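Local atomic coordinates of putative HAD-hydrolase YfnB (Bacillus subtilis, PDB entry 3ED5), a protein that probably acts as a phosphohydrolase of the haloacid dehalogenase superfamily, perhaps a 5'-nucleotidase, though its physiological substrate is not established. Residues A[62-65]-A[66-70]; A[148-151]-A[152-155]. One frame throughout, in Å; residues are numbered along the deposited sequence.

Interaction 1 of 2, residues A[62-65]-A[66-70]; sequences GKMT and RDEVV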
loop_
_atom_site.group_PDB
_atom_site.type_symbol
_atom_site.label_atom_id
_atom_site.label_comp_id
_atom_site.label_asym_id
_atom_site.label_seq_id
_atom_site.Cartn_x
_atom_site.Cartn_y
_atom_site.Cartn_z
ATOM N N GLY A 62 -10.509 -11.597 -4.394
ATOM C CA GLY A 62 -10.397 -12.588 -5.463
ATOM C C GLY A 62 -11.533 -12.582 -6.476
ATOM O O GLY A 62 -11.743 -13.551 -7.214
ATOM N N LYS A 63 -12.246 -11.457 -6.523
ATOM C CA LYS A 63 -13.455 -11.339 -7.336
ATOM C C LYS A 63 -13.231 -10.527 -8.599
ATOM O O LYS A 63 -14.169 -10.336 -9.415
ATOM C CB LYS A 63 -14.574 -10.710 -6.478
ATOM C CG LYS A 63 -15.036 -11.658 -5.362
ATOM C CD LYS A 63 -16.083 -10.988 -4.473
ATOM C CE LYS A 63 -16.651 -11.967 -3.467
ATOM N NZ LYS A 63 -17.978 -11.463 -2.963
HETATM N N MSE A 64 -11.994 -10.063 -8.790
HETATM C CA MSE A 64 -11.647 -9.224 -9.927
HETATM C C MSE A 64 -10.139 -9.235 -10.038
HETATM O O MSE A 64 -9.437 -9.407 -9.018
HETATM C CB MSE A 64 -12.208 -7.794 -9.726
HETATM C CG MSE A 64 -11.851 -6.825 -10.792
HETATM SE SE MSE A 64 -12.824 -5.083 -10.534
HETATM C CE MSE A 64 -14.612 -5.702 -10.486
ATOM N N THR A 65 -9.631 -9.144 -11.264
ATOM C CA THR A 65 -8.185 -8.986 -11.463
ATOM C C THR A 65 -7.785 -7.533 -11.249
ATOM O O THR A 65 -8.608 -6.619 -11.428
ATOM C CB THR A 65 -7.719 -9.415 -12.867
ATOM O OG1 THR A 65 -8.302 -8.550 -13.847
ATOM C CG2 THR A 65 -8.083 -10.866 -13.159
ATOM N N ARG A 66 -6.521 -7.296 -10.899
ATOM C CA ARG A 66 -6.073 -5.901 -10.756
ATOM C C ARG A 66 -6.182 -5.128 -12.077
ATOM O O ARG A 66 -6.488 -3.918 -12.074
ATOM C CB ARG A 66 -4.643 -5.825 -10.222
ATOM C CG ARG A 66 -4.339 -4.444 -9.596
ATOM C CD ARG A 66 -2.870 -4.353 -9.177
ATOM N NE ARG A 66 -2.012 -4.574 -10.336
ATOM C CZ ARG A 66 -0.753 -4.994 -10.258
ATOM N NH1 ARG A 66 -0.223 -5.246 -9.062
ATOM N NH2 ARG A 66 -0.042 -5.181 -11.368
ATOM N N ASP A 67 -5.893 -5.802 -13.194
ATOM C CA ASP A 67 -5.990 -5.123 -14.502
ATOM C C ASP A 67 -7.411 -4.586 -14.685
ATOM O O ASP A 67 -7.597 -3.449 -15.190
ATOM C CB ASP A 67 -5.659 -6.077 -15.661
ATOM C CG ASP A 67 -4.153 -6.264 -15.888
ATOM O OD1 ASP A 67 -3.320 -5.706 -15.151
ATOM O OD2 ASP A 67 -3.814 -6.975 -16.859
ATOM N N GLU A 68 -8.413 -5.387 -14.318
ATOM C CA GLU A 68 -9.815 -4.965 -14.482
ATOM C C GLU A 68 -10.110 -3.777 -13.576
ATOM O O GLU A 68 -10.776 -2.834 -13.987
ATOM C CB GLU A 68 -10.820 -6.091 -14.195
ATOM C CG GLU A 68 -12.280 -5.561 -14.176
ATOM C CD GLU A 68 -13.332 -6.640 -14.162
ATOM O OE1 GLU A 68 -12.961 -7.825 -14.065
ATOM O OE2 GLU A 68 -14.543 -6.301 -14.259
ATOM N N VAL A 69 -9.594 -3.819 -12.343
ATOM C CA VAL A 69 -9.752 -2.699 -11.383
ATOM C C VAL A 69 -9.248 -1.406 -12.027
ATOM O O VAL A 69 -9.998 -0.402 -12.123
ATOM C CB VAL A 69 -8.957 -2.949 -10.048
ATOM C CG1 VAL A 69 -8.904 -1.653 -9.170
ATOM C CG2 VAL A 69 -9.578 -4.110 -9.264
ATOM N N VAL A 70 -7.998 -1.410 -12.484
ATOM C CA VAL A 70 -7.379 -0.137 -12.856
ATOM C C VAL A 70 -7.884 0.346 -14.210
ATOM O O VAL A 70 -7.957 1.559 -14.413
ATOM C CB VAL A 70 -5.842 -0.116 -12.814
ATOM C CG1 VAL A 70 -5.353 -0.412 -11.355
ATOM C CG2 VAL A 70 -5.233 -1.069 -13.862
#
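Met64, a selenomethionine in the crystal, lies against Glu68 and Val69 in the first turn of helix 66-80. Its CB points toward the helix, and with CG anti to the backbone N (chi1 177°) the chain runs out beside the turn. CG is the first atom to meet the helix, at 3.6 Å from Glu68 OE1 and in touch with Glu68 CB and CG as well. Beyond it, SE touches two neighbours, 3.6 Å from Val69 CG2 and 3.7 Å from Glu68 CG. A bend at chi3 (-55°) then brings the terminal CE to the carboxylate, 3.8 Å from Glu68 OE2. Met64 thus crosses both Glu68 and Val69 at about a right angle, and the carboxylate of Glu68, in the conformer described here, meets the selenoether chain across it, in van der Waals contact. The Met64 side chain also touches Leu55 of helix 42-60, while Val69 reaches Trp56 and Phe59 of that helix.

Thr65 closes the start of the turn with two bonds. Its OG1, held between the backbone N and the carbonyl carbon, accepts from Glu68 N at 3.2 Å with an N-H...O angle of 154°. The carbonyl takes the first regular helical bond, Val69 N to Thr65 O at 3.1 Å, from a donor in the carbonyl plane. Val69 CG2 rests 3.5 Å from Thr65 O, beside that bond. Arg66 extends away from the loop to a salt bridge with Glu152.

Gly62, with positive phi, ends helix 42-60 in a Schellman motif. Three residues later Thr65 is the N-cap of helix 66-80, so a short loop joins the two helices, with a Schellman motif at one end and a threonine N-cap at the other.

Interaction 2 of 2, residues A[148-151]-A[152-155]; sequences IFVS and EDTG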
loop_
_atom_site.group_PDB
_atom_site.type_symbol
_atom_site.label_atom_id
_atom_site.label_comp_id
_atom_site.label_asym_id
_atom_site.label_seq_id
_atom_site.Cartn_x
_atom_site.Cartn_y
_atom_site.Cartn_z
ATOM N N ILE A 148 11.528 -7.032 -2.438
ATOM C CA ILE A 148 10.227 -6.389 -2.696
ATOM C C ILE A 148 9.324 -7.466 -3.289
ATOM O O ILE A 148 9.642 -8.028 -4.352
ATOM C CB ILE A 148 10.414 -5.199 -3.653
ATOM C CG1 ILE A 148 11.311 -4.165 -2.966
ATOM C CG2 ILE A 148 9.045 -4.564 -4.061
ATOM C CD1 ILE A 148 11.703 -3.026 -3.841
ATOM N N PHE A 149 8.245 -7.795 -2.581
ATOM C CA PHE A 149 7.344 -8.848 -2.999
ATOM C C PHE A 149 6.054 -8.236 -3.532
ATOM O O PHE A 149 5.266 -7.681 -2.769
ATOM C CB PHE A 149 7.037 -9.788 -1.856
ATOM C CG PHE A 149 8.269 -10.422 -1.271
ATOM C CD1 PHE A 149 8.985 -11.402 -1.993
ATOM C CD2 PHE A 149 8.721 -10.039 -0.026
ATOM C CE1 PHE A 149 10.147 -12.015 -1.459
ATOM C CE2 PHE A 149 9.887 -10.657 0.533
ATOM C CZ PHE A 149 10.591 -11.638 -0.203
ATOM N N VAL A 150 5.865 -8.392 -4.839
ATOM C CA VAL A 150 4.704 -7.808 -5.523
ATOM C C VAL A 150 3.658 -8.893 -5.807
ATOM O O VAL A 150 4.010 -9.996 -6.255
ATOM C CB VAL A 150 5.175 -7.061 -6.811
ATOM C CG1 VAL A 150 6.162 -5.935 -6.431
ATOM C CG2 VAL A 150 5.822 -7.980 -7.830
ATOM N N SER A 151 2.392 -8.591 -5.532
ATOM C CA SER A 151 1.290 -9.558 -5.722
ATOM C C SER A 151 1.310 -10.204 -7.114
ATOM O O SER A 151 1.037 -11.383 -7.269
ATOM C CB SER A 151 -0.089 -8.889 -5.469
ATOM O OG SER A 151 -0.246 -7.744 -6.293
ATOM N N GLU A 152 1.657 -9.417 -8.134
ATOM C CA GLU A 152 1.517 -9.862 -9.529
ATOM C C GLU A 152 2.438 -11.020 -9.894
ATOM O O GLU A 152 2.215 -11.721 -10.882
ATOM C CB GLU A 152 1.708 -8.669 -10.487
ATOM C CG GLU A 152 3.108 -8.034 -10.443
ATOM C CD GLU A 152 3.152 -6.722 -11.196
ATOM O OE1 GLU A 152 2.529 -5.745 -10.758
ATOM O OE2 GLU A 152 3.805 -6.670 -12.245
ATOM N N ASP A 153 3.455 -11.249 -9.070
ATOM C CA ASP A 153 4.351 -12.398 -9.259
ATOM C C ASP A 153 3.831 -13.685 -8.646
ATOM O O ASP A 153 4.409 -14.770 -8.874
ATOM C CB ASP A 153 5.678 -12.109 -8.561
ATOM C CG ASP A 153 6.546 -11.153 -9.323
ATOM O OD1 ASP A 153 6.155 -10.657 -10.417
ATOM O OD2 ASP A 153 7.651 -10.880 -8.796
ATOM N N THR A 154 2.777 -13.586 -7.844
ATOM C CA THR A 154 2.384 -14.677 -6.943
ATOM C C THR A 154 1.166 -15.452 -7.400
ATOM O O THR A 154 0.945 -16.562 -6.938
ATOM C CB THR A 154 2.099 -14.156 -5.481
ATOM O OG1 THR A 154 0.806 -13.516 -5.427
ATOM C CG2 THR A 154 3.191 -13.186 -4.993
ATOM N N GLY A 155 0.349 -14.844 -8.265
ATOM C CA GLY A 155 -0.932 -15.412 -8.640
ATOM C C GLY A 155 -2.047 -15.057 -7.694
ATOM O O GLY A 155 -3.212 -15.345 -7.995
HETATM O O HOH W 1 7.859 -10.179 -5.988
HETATM O O HOH W 2 1.662 -6.365 -7.413
#
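Val150 ends strand 147-150, and the chain turns at once into a short 3-10 segment in which successive i to i+3 bonds join the two halves. Asp153 N donates to Val150 O at 3.1 Å, and Thr154 N to Ser151 O at 2.9 Å, both from well above the carbonyl plane. Ser151 O is gripped twice: Thr154 OG1 also donates to it, at 2.8 Å, in the carbonyl plane and on a lone pair, and the same OG1 is hydrogen-bonded to Phe156 N. That hydroxyl reaches the oxygen because chi1 of 77° sets OG1 between the backbone N and the carbonyl carbon; Thr154 CG2 meanwhile touches Val150 O.

The Asp153 carboxylate lies against Val150 CG2, with OD2 at 3.6 Å. A water accepts from Val150 N and donates to Ile148 O and to Asp153 OD2 (2.9 Å), tying the strand's end to the turn. A second water links Ser151 OG with Glu152 N.

Glu152 OE1 accepts a hydrogen bond from Ser129 N and forms a salt bridge with Arg66. On the strand side, Phe149 and Ser151 bond through their backbones to strand 120-125, and Ile148 packs on helix 129-138; beyond the turn, Asp153 and Thr154 touch Tyr166 of helix 161-169.

Overall arrangement
Interaction 1 precedes interaction 2 along the chain, and their centres lie 14 Å apart. The 62-70 region joins two helices of the helical cap, whereas 148-155 leaves an outermost strand of the six-stranded parallel sheet in the Rossmann-like HAD core. They meet directly in a salt bridge, Arg66 NH2 to Glu152 OE1 at 2.7 Å, while Arg66 NH1 also bonds to Asn126 O in the loop after strand 120-125. A bridge therefore spans cap and core, with the Arg66 side chain about 11 Å from that of Asp13, the probable nucleophile.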